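Local coordinates for Dmd discriminator of mRNA degradation (Enterobacteria phage RB69, PDB 5I8J), which acts as a phage antitoxin that probably interacts with the bacterial toxin RnlA and so keeps mRNA from being degraded, at residues L5-F10 against D23-G28; W35-L40 against K56-D61; G12-G17 against N44-K49. All coordinates share one frame; numbering follows the deposited sequence.

Contact 1 (L5-F10 against D23-G28)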
loop_
_atom_site.group_PDB
_atom_site.type_symbol
_atom_site.label_atom_id
_atom_site.label_comp_id
_atom_site.label_asym_id
_atom_site.label_seq_id
_atom_site.Cartn_x
_atom_site.Cartn_y
_atom_site.Cartn_z
ATOM N N LEU A 5 -4.333 -8.205 17.772
ATOM C CA LEU A 5 -3.195 -8.040 16.879
ATOM C C LEU A 5 -3.309 -6.741 16.084
ATOM O O LEU A 5 -4.404 -6.267 15.793
ATOM C CB LEU A 5 -3.086 -9.238 15.942
ATOM C CG LEU A 5 -2.801 -10.574 16.633
ATOM C CD1 LEU A 5 -3.147 -11.735 15.731
ATOM C CD2 LEU A 5 -1.341 -10.660 17.062
ATOM N N THR A 6 -2.170 -6.156 15.758
ATOM C CA THR A 6 -2.113 -4.974 14.900
ATOM C C THR A 6 -1.942 -5.440 13.463
ATOM O O THR A 6 -1.023 -6.192 13.168
ATOM C CB THR A 6 -0.957 -4.046 15.304
ATOM O OG1 THR A 6 -1.131 -3.626 16.663
ATOM C CG2 THR A 6 -0.885 -2.819 14.406
ATOM N N LYS A 7 -2.836 -5.020 12.567
ATOM C CA LYS A 7 -2.688 -5.375 11.162
ATOM C C LYS A 7 -1.874 -4.300 10.455
ATOM O O LYS A 7 -2.291 -3.142 10.363
ATOM C CB LYS A 7 -4.045 -5.540 10.471
ATOM C CG LYS A 7 -3.927 -5.994 9.017
ATOM C CD LYS A 7 -5.293 -6.129 8.365
ATOM C CE LYS A 7 -6.036 -4.799 8.380
ATOM N NZ LYS A 7 -7.420 -4.909 7.839
ATOM N N VAL A 8 -0.707 -4.688 9.964
ATOM C CA VAL A 8 0.163 -3.742 9.285
ATOM C C VAL A 8 0.191 -4.067 7.806
ATOM O O VAL A 8 0.462 -5.193 7.418
ATOM C CB VAL A 8 1.594 -3.771 9.862
ATOM C CG1 VAL A 8 2.432 -2.648 9.250
ATOM C CG2 VAL A 8 1.547 -3.623 11.379
ATOM N N THR A 9 -0.121 -3.077 6.978
ATOM C CA THR A 9 -0.012 -3.240 5.536
ATOM C C THR A 9 1.344 -2.704 5.084
ATOM O O THR A 9 1.660 -1.547 5.324
ATOM C CB THR A 9 -1.133 -2.498 4.784
ATOM O OG1 THR A 9 -2.418 -3.007 5.192
ATOM C CG2 THR A 9 -0.965 -2.672 3.278
ATOM N N PHE A 10 2.136 -3.558 4.458
ATOM C CA PHE A 10 3.445 -3.189 3.944
ATOM C C PHE A 10 3.354 -3.037 2.440
ATOM O O PHE A 10 2.780 -3.897 1.752
ATOM C CB PHE A 10 4.500 -4.241 4.304
ATOM C CG PHE A 10 4.793 -4.335 5.773
ATOM C CD1 PHE A 10 5.793 -3.559 6.348
ATOM C CD2 PHE A 10 4.067 -5.192 6.582
ATOM C CE1 PHE A 10 6.063 -3.643 7.695
ATOM C CE2 PHE A 10 4.330 -5.280 7.938
ATOM C CZ PHE A 10 5.325 -4.507 8.497
ATOM N N ASP A 23 -0.140 -8.003 4.063
ATOM C CA ASP A 23 -0.733 -7.703 5.366
ATOM C C ASP A 23 -0.130 -8.643 6.393
ATOM O O ASP A 23 -0.161 -9.853 6.201
ATOM C CB ASP A 23 -2.255 -7.879 5.349
ATOM C CG ASP A 23 -2.978 -6.658 4.836
ATOM O OD1 ASP A 23 -2.305 -5.652 4.546
ATOM O OD2 ASP A 23 -4.218 -6.695 4.752
ATOM N N ILE A 24 0.418 -8.097 7.472
ATOM C CA ILE A 24 1.053 -8.923 8.504
ATOM C C ILE A 24 0.432 -8.596 9.853
ATOM O O ILE A 24 0.277 -7.423 10.185
ATOM C CB ILE A 24 2.582 -8.692 8.552
ATOM C CG1 ILE A 24 3.195 -8.979 7.182
ATOM C CG2 ILE A 24 3.248 -9.607 9.593
ATOM C CD1 ILE A 24 4.687 -8.716 7.100
ATOM N N MET A 25 0.055 -9.620 10.625
ATOM C CA MET A 25 -0.481 -9.381 11.963
ATOM C C MET A 25 0.648 -9.425 12.976
ATOM O O MET A 25 1.356 -10.433 13.079
ATOM C CB MET A 25 -1.534 -10.427 12.347
ATOM C CG MET A 25 -2.693 -10.572 11.379
ATOM S SD MET A 25 -3.502 -9.008 11.045
ATOM C CE MET A 25 -4.134 -8.563 12.646
ATOM N N LEU A 26 0.803 -8.349 13.739
ATOM C CA LEU A 26 1.893 -8.254 14.706
ATOM C C LEU A 26 1.347 -8.049 16.105
ATOM O O LEU A 26 0.408 -7.287 16.307
ATOM C CB LEU A 26 2.834 -7.103 14.350
ATOM C CG LEU A 26 3.500 -7.179 12.974
ATOM C CD1 LEU A 26 4.301 -5.899 12.719
ATOM C CD2 LEU A 26 4.379 -8.431 12.868
ATOM N N SER A 27 1.944 -8.724 17.082
ATOM C CA SER A 27 1.453 -8.618 18.447
ATOM C C SER A 27 2.190 -7.551 19.246
ATOM O O SER A 27 1.773 -7.205 20.355
ATOM C CB SER A 27 1.578 -9.961 19.148
ATOM O OG SER A 27 2.948 -10.302 19.266
ATOM N N GLY A 28 3.273 -7.023 18.680
ATOM C CA GLY A 28 4.103 -6.064 19.380
ATOM C C GLY A 28 3.776 -4.622 19.046
ATOM O O GLY A 28 2.655 -4.296 18.665
HETATM O O HOH W 1 0.188 -5.363 18.230
HETATM O O HOH W 2 -6.006 -4.788 5.031
#
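Phe10 and Ile24 meet on the packed face of this antiparallel hairpin. The Ile24 side chain crosses the ring at about a right angle, and its CD1 comes to 3.6 Å from Phe10 CE2. Val8 shares this face: its CG1 lies against one side of the Phe10 ring near the rim, and its other branch, CG2, packs 3.8 Å from Leu26 CD1. Helix 30-44 closes over the group through Val36, Thr37 and Leu40, all touching Phe10. Between the strands, Thr6 pairs with Leu26 and Val8 with Ile24, each pair through two nearly straight backbone bonds. Leu26 O takes a second proton from a water, which also donates to Gly28 O and accepts from Thr6 OG1, so a water links both chains at the open end of the hairpin.

The other face, with Lys7, Thr9, Asp23 and Met25, is looser and more exposed, Lys7 and Met25 lying toward solvent. Met25 folds back at chi2 and chi3 (-54° and -63°), which brings SD to 3.6 Å from Lys7 CB and CE to 3.5 Å from Leu5 CB. Thr9 and Asp23 run side by side, and Thr9 OG1 donates to Asp23 OD1 at 2.7 Å, meeting it on the syn side but 33° out of the carboxylate plane. Lys7 NZ stays 4.8 Å from Asp23 OD2, and a water bridges the two. Asp23 OD2 also accepts from Trp13 NE1 of the second subunit. With both oxygens engaged, the rotation of the carboxylate is probably fixed and, with a lysine nearby, it probably stays ionised while it serves the dimer interface.

Contact 2 (W35-L40 against K56-D61)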
loop_
_atom_site.group_PDB
_atom_site.type_symbol
_atom_site.label_atom_id
_atom_site.label_comp_id
_atom_site.label_asym_id
_atom_site.label_seq_id
_atom_site.Cartn_x
_atom_site.Cartn_y
_atom_site.Cartn_z
ATOM N N TRP A 35 11.579 -2.986 13.074
ATOM C CA TRP A 35 12.513 -4.067 12.747
ATOM C C TRP A 35 12.000 -4.872 11.555
ATOM O O TRP A 35 12.744 -5.183 10.633
ATOM C CB TRP A 35 12.747 -5.003 13.949
ATOM C CG TRP A 35 13.925 -5.898 13.715
ATOM C CD1 TRP A 35 15.223 -5.652 14.064
ATOM C CD2 TRP A 35 13.928 -7.152 13.016
ATOM N NE1 TRP A 35 16.029 -6.686 13.648
ATOM C CE2 TRP A 35 15.262 -7.617 13.003
ATOM C CE3 TRP A 35 12.935 -7.931 12.414
ATOM C CZ2 TRP A 35 15.625 -8.828 12.412
ATOM C CZ3 TRP A 35 13.302 -9.141 11.833
ATOM C CH2 TRP A 35 14.632 -9.572 11.831
ATOM N N VAL A 36 10.716 -5.203 11.579
ATOM C CA VAL A 36 10.113 -5.976 10.501
ATOM C C VAL A 36 10.214 -5.192 9.193
ATOM O O VAL A 36 10.519 -5.767 8.139
ATOM C CB VAL A 36 8.645 -6.335 10.827
ATOM C CG1 VAL A 36 7.921 -6.872 9.601
ATOM C CG2 VAL A 36 8.623 -7.372 11.936
ATOM N N THR A 37 10.017 -3.883 9.277
ATOM C CA THR A 37 10.103 -3.023 8.088
ATOM C C THR A 37 11.516 -3.030 7.522
ATOM O O THR A 37 11.723 -3.205 6.317
ATOM C CB THR A 37 9.678 -1.582 8.404
ATOM O OG1 THR A 37 8.319 -1.580 8.870
ATOM C CG2 THR A 37 9.776 -0.703 7.148
ATOM N N VAL A 38 12.495 -2.856 8.405
ATOM C CA VAL A 38 13.885 -2.810 7.980
ATOM C C VAL A 38 14.289 -4.138 7.370
ATOM O O VAL A 38 14.965 -4.176 6.345
ATOM C CB VAL A 38 14.812 -2.451 9.152
ATOM C CG1 VAL A 38 16.281 -2.685 8.786
ATOM C CG2 VAL A 38 14.557 -1.017 9.589
ATOM N N GLN A 39 13.866 -5.233 7.993
ATOM C CA GLN A 39 14.212 -6.556 7.487
ATOM C C GLN A 39 13.602 -6.794 6.114
ATOM O O GLN A 39 14.274 -7.263 5.197
ATOM C CB GLN A 39 13.753 -7.635 8.474
ATOM C CG GLN A 39 13.936 -9.071 7.984
ATOM C CD GLN A 39 15.387 -9.511 7.873
ATOM O OE1 GLN A 39 16.317 -8.742 8.118
ATOM N NE2 GLN A 39 15.584 -10.767 7.502
ATOM N N LEU A 40 12.322 -6.466 5.974
ATOM C CA LEU A 40 11.650 -6.598 4.686
ATOM C C LEU A 40 12.373 -5.799 3.610
ATOM O O LEU A 40 12.598 -6.286 2.499
ATOM C CB LEU A 40 10.198 -6.125 4.785
ATOM C CG LEU A 40 9.110 -7.163 5.030
ATOM C CD1 LEU A 40 7.756 -6.463 5.077
ATOM C CD2 LEU A 40 9.138 -8.228 3.934
ATOM N N LYS A 56 0.765 6.026 7.136
ATOM C CA LYS A 56 2.149 5.557 7.112
ATOM C C LYS A 56 2.814 5.791 8.459
ATOM O O LYS A 56 2.822 6.916 8.957
ATOM C CB LYS A 56 2.950 6.258 6.014
ATOM C CG LYS A 56 4.390 5.775 5.930
ATOM C CD LYS A 56 5.127 6.415 4.763
ATOM C CE LYS A 56 5.192 7.918 4.924
ATOM N NZ LYS A 56 5.999 8.554 3.830
ATOM N N VAL A 57 3.376 4.739 9.050
ATOM C CA VAL A 57 3.962 4.870 10.381
ATOM C C VAL A 57 5.487 4.731 10.375
ATOM O O VAL A 57 6.160 5.143 11.322
ATOM C CB VAL A 57 3.342 3.836 11.362
ATOM C CG1 VAL A 57 1.826 4.063 11.495
ATOM C CG2 VAL A 57 3.638 2.404 10.914
ATOM N N PHE A 58 6.031 4.157 9.307
ATOM C CA PHE A 58 7.470 3.968 9.194
ATOM C C PHE A 58 7.831 3.620 7.763
ATOM O O PHE A 58 6.994 3.125 7.021
ATOM C CB PHE A 58 7.941 2.858 10.146
ATOM C CG PHE A 58 9.422 2.789 10.317
ATOM C CD1 PHE A 58 10.108 3.813 10.946
ATOM C CD2 PHE A 58 10.133 1.686 9.871
ATOM C CE1 PHE A 58 11.479 3.744 11.109
ATOM C CE2 PHE A 58 11.499 1.612 10.033
ATOM C CZ PHE A 58 12.174 2.648 10.655
ATOM N N GLU A 59 9.076 3.878 7.371
ATOM C CA GLU A 59 9.559 3.351 6.104
ATOM C C GLU A 59 11.066 3.212 6.117
ATOM O O GLU A 59 11.745 3.888 6.891
ATOM C CB GLU A 59 9.117 4.233 4.938
ATOM C CG GLU A 59 9.685 5.625 4.941
ATOM C CD GLU A 59 8.926 6.524 3.981
ATOM O OE1 GLU A 59 8.810 6.142 2.799
ATOM O OE2 GLU A 59 8.420 7.590 4.410
ATOM N N ALA A 60 11.567 2.318 5.268
ATOM C CA ALA A 60 13.001 2.046 5.164
ATOM C C ALA A 60 13.346 1.840 3.701
ATOM O O ALA A 60 12.644 1.128 2.995
ATOM C CB ALA A 60 13.386 0.823 5.991
ATOM N N ASP A 61 14.427 2.460 3.242
ATOM C CA ASP A 61 14.780 2.395 1.828
ATOM C C ASP A 61 16.142 1.744 1.653
ATOM O O ASP A 61 17.177 2.354 1.949
ATOM C CB ASP A 61 14.785 3.791 1.207
ATOM C CG ASP A 61 14.935 3.763 -0.312
ATOM O OD1 ASP A 61 15.112 2.674 -0.881
ATOM O OD2 ASP A 61 14.897 4.843 -0.938
#
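Lys56 NZ is gripped by two carboxylates: Glu59 OE2, 2.7 Å away in the strand that Thr37 packs on, and Asp54 of the second subunit. The ammonium approaches Glu59 OE2 on its syn side, 32° out of the carboxylate plane, while Glu59 OE1 is bridged to Lys49. This charged cluster belongs to the side of the strand turned from the helix. Val57 and Phe58 both bond through the backbone to Ala50, consistent with a classic beta bulge, and such a break in the alternation would explain how Lys56 and Glu59 come to share a side.

Toward the helix the two segments meet by carbon contacts. Phe58 presents its ring edge: Thr37 CB lies in the ring plane, 3.6 Å from Phe58 CD2, and Thr37 CG2 touches the same carbon. Thr37 sets CG2 anti to its backbone N and OG1 beside that N (chi1 -60°). The methyl thus drops onto the strand, 4.1 Å from Ala60 CB, while OG1 is bonded back to Ile33 O a turn earlier in the helix. Val38 adds CG2, which reaches the ring edge at Phe58 CE2 (4.1 Å) and also Ala60 CB (4.2 Å). Arg30 and Glu34 of the helix touch Phe58 as well, Arg30 also bonding to Val57 O, and Ala41 meets Ala60.

With a methyl at Ala60 and short branched side chains opposite, the axes come within 7.6 Å and cross at 26°, running roughly the same way. No hydrogen bond crosses between the segments. This is helix-on-sheet packing in a beta-beta-alpha-beta-beta fold, the helix lying along one face of the antiparallel sheet and over its edge strand.

Contact 3 (G12-G17 against N44-K49)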
loop_
_atom_site.group_PDB
_atom_site.type_symbol
_atom_site.label_atom_id
_atom_site.label_comp_id
_atom_site.label_asym_id
_atom_site.label_seq_id
_atom_site.Cartn_x
_atom_site.Cartn_y
_atom_site.Cartn_z
ATOM N N GLY A 12 5.914 -2.342 -0.843
ATOM C CA GLY A 12 7.317 -2.366 -1.218
ATOM C C GLY A 12 7.528 -2.034 -2.685
ATOM O O GLY A 12 6.711 -2.396 -3.542
ATOM N N TRP A 13 8.610 -1.307 -2.951
ATOM C CA TRP A 13 9.107 -1.044 -4.297
ATOM C C TRP A 13 10.504 -1.612 -4.478
ATOM O O TRP A 13 11.436 -1.223 -3.760
ATOM C CB TRP A 13 9.160 0.457 -4.587
ATOM C CG TRP A 13 7.839 1.117 -4.757
ATOM C CD1 TRP A 13 7.237 1.458 -5.939
ATOM C CD2 TRP A 13 6.966 1.568 -3.713
ATOM N NE1 TRP A 13 6.029 2.074 -5.688
ATOM C CE2 TRP A 13 5.843 2.157 -4.338
ATOM C CE3 TRP A 13 7.018 1.521 -2.319
ATOM C CZ2 TRP A 13 4.778 2.692 -3.608
ATOM C CZ3 TRP A 13 5.955 2.060 -1.595
ATOM C CH2 TRP A 13 4.853 2.638 -2.249
ATOM N N PHE A 14 10.650 -2.530 -5.430
ATOM C CA PHE A 14 11.967 -3.024 -5.814
ATOM C C PHE A 14 12.699 -1.931 -6.587
ATOM O O PHE A 14 12.083 -0.957 -7.024
ATOM C CB PHE A 14 11.866 -4.287 -6.678
ATOM C CG PHE A 14 11.315 -5.483 -5.956
ATOM C CD1 PHE A 14 12.045 -6.109 -4.956
ATOM C CD2 PHE A 14 10.075 -5.995 -6.292
ATOM C CE1 PHE A 14 11.530 -7.215 -4.298
ATOM C CE2 PHE A 14 9.559 -7.099 -5.638
ATOM C CZ PHE A 14 10.284 -7.708 -4.639
ATOM N N LYS A 15 14.010 -2.087 -6.757
ATOM C CA LYS A 15 14.788 -1.129 -7.549
ATOM C C LYS A 15 14.263 -1.013 -8.974
ATOM O O LYS A 15 14.301 0.062 -9.584
ATOM C CB LYS A 15 16.263 -1.527 -7.572
ATOM C CG LYS A 15 16.935 -1.475 -6.211
ATOM C CD LYS A 15 18.321 -2.108 -6.272
ATOM C CE LYS A 15 19.205 -1.392 -7.276
ATOM N NZ LYS A 15 19.312 0.075 -6.995
ATOM N N SER A 16 13.764 -2.127 -9.498
ATOM C CA SER A 16 13.120 -2.168 -10.820
ATOM C C SER A 16 11.856 -1.322 -10.941
ATOM O O SER A 16 11.380 -1.059 -12.051
ATOM C CB SER A 16 12.754 -3.609 -11.163
ATOM O OG SER A 16 11.707 -4.043 -10.305
ATOM N N GLY A 17 11.280 -0.923 -9.812
ATOM C CA GLY A 17 9.988 -0.261 -9.850
ATOM C C GLY A 17 8.833 -1.239 -9.700
ATOM O O GLY A 17 7.678 -0.830 -9.516
ATOM N N ASN A 44 14.974 -7.473 0.554
ATOM C CA ASN A 44 14.471 -7.302 -0.799
ATOM C C ASN A 44 15.149 -6.193 -1.588
ATOM O O ASN A 44 14.762 -5.922 -2.731
ATOM C CB ASN A 44 12.959 -7.067 -0.741
ATOM C CG ASN A 44 12.198 -8.347 -0.430
ATOM O OD1 ASN A 44 12.157 -9.257 -1.253
ATOM N ND2 ASN A 44 11.605 -8.424 0.760
ATOM N N ASN A 45 16.165 -5.572 -0.993
ATOM C CA ASN A 45 16.805 -4.396 -1.584
ATOM C C ASN A 45 15.750 -3.408 -2.066
ATOM O O ASN A 45 15.763 -2.973 -3.213
ATOM C CB ASN A 45 17.724 -4.801 -2.732
ATOM C CG ASN A 45 18.901 -5.628 -2.261
ATOM O OD1 ASN A 45 19.839 -5.097 -1.677
ATOM N ND2 ASN A 45 18.854 -6.933 -2.506
ATOM N N ALA A 46 14.827 -3.074 -1.171
ATOM C CA ALA A 46 13.616 -2.369 -1.554
ATOM C C ALA A 46 13.327 -1.169 -0.659
ATOM O O ALA A 46 13.923 -1.003 0.405
ATOM C CB ALA A 46 12.425 -3.343 -1.528
ATOM N N LEU A 47 12.414 -0.329 -1.119
ATOM C CA LEU A 47 11.785 0.681 -0.285
ATOM C C LEU A 47 10.538 0.037 0.283
ATOM O O LEU A 47 9.727 -0.479 -0.471
ATOM C CB LEU A 47 11.425 1.928 -1.097
ATOM C CG LEU A 47 10.422 2.902 -0.473
ATOM C CD1 LEU A 47 11.013 3.578 0.758
ATOM C CD2 LEU A 47 9.967 3.938 -1.492
ATOM N N VAL A 48 10.385 0.030 1.601
ATOM C CA VAL A 48 9.170 -0.540 2.192
ATOM C C VAL A 48 8.538 0.465 3.134
ATOM O O VAL A 48 9.234 1.072 3.951
ATOM C CB VAL A 48 9.463 -1.854 2.954
ATOM C CG1 VAL A 48 8.173 -2.404 3.607
ATOM C CG2 VAL A 48 10.063 -2.885 2.017
ATOM N N LYS A 49 7.223 0.657 2.987
ATOM C CA LYS A 49 6.435 1.522 3.855
ATOM C C LYS A 49 5.476 0.675 4.670
ATOM O O LYS A 49 4.848 -0.242 4.129
ATOM C CB LYS A 49 5.641 2.552 3.053
ATOM C CG LYS A 49 6.470 3.416 2.119
ATOM C CD LYS A 49 5.540 4.213 1.184
ATOM C CE LYS A 49 6.319 4.977 0.125
ATOM N NZ LYS A 49 6.874 6.253 0.624
HETATM O O HOH W 3 15.272 -4.385 -5.543
#
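Trp13 leaves its strand at CB with CG beside the backbone N (chi1 -71°), a turn that lays the indole along the neighbouring strand, side by side with Leu47. CE3 comes first: Leu47 O lies in the ring plane at this edge, and Leu47 CD2 packs 3.9 Å from Trp13 CE3. Next, CZ3 meets the Lys49 chain, with Lys49 CE 3.4 Å from Trp13 CZ3, and CH2 rests against the same methylene. On the other side of the indole, NE1 donates to Asp23 of the second subunit. Lys49 NZ likewise reaches beyond the pair, to Asp54 of the second subunit.

Leu47 O has more than that ring edge for company. It accepts from Trp13 N at 2.8 Å, and Gly12 CA makes a C-H...O contact with it at 3.2 Å. Leu47 N returns a bond to Trp13 O, 3.0 Å long.

Farther along, Phe14 turns its ring edge to the end of helix 30-44, with Phe14 CD1 3.5 Å from Asn44 O in the ring plane. A water accepts from Lys15 N and donates to Asn45 O, joining the turn to the helix end. The type I turn from Phe14 to Gly17 thus sits beside a Schellman motif at Asn45, where the chain leaves the helix to enter an inner strand of the four-stranded antiparallel sheet.

In the fold
Contacts 1 and 3 hold the two edges of strand 6-14, one to strand 19-26 and the other to strand 46-52, on opposite sides of the chain's centre. Both are stitched by backbone hydrogen bonds; contact 2 works by apolar packing of helix on sheet. All three are partly buried: contact 2 is the most central and has no exposed residue among those that touch, while contacts 1 and 3 each have an exposed side. All three also reach the second subunit, contact 2 through Lys56 alone. Phe10 joins the three contacts by packing. Ala60 and Val48 are backbone partners linking contacts 2 and 3, while Lys56, Glu59 and Lys49 form a charged group on the face turned from the helix.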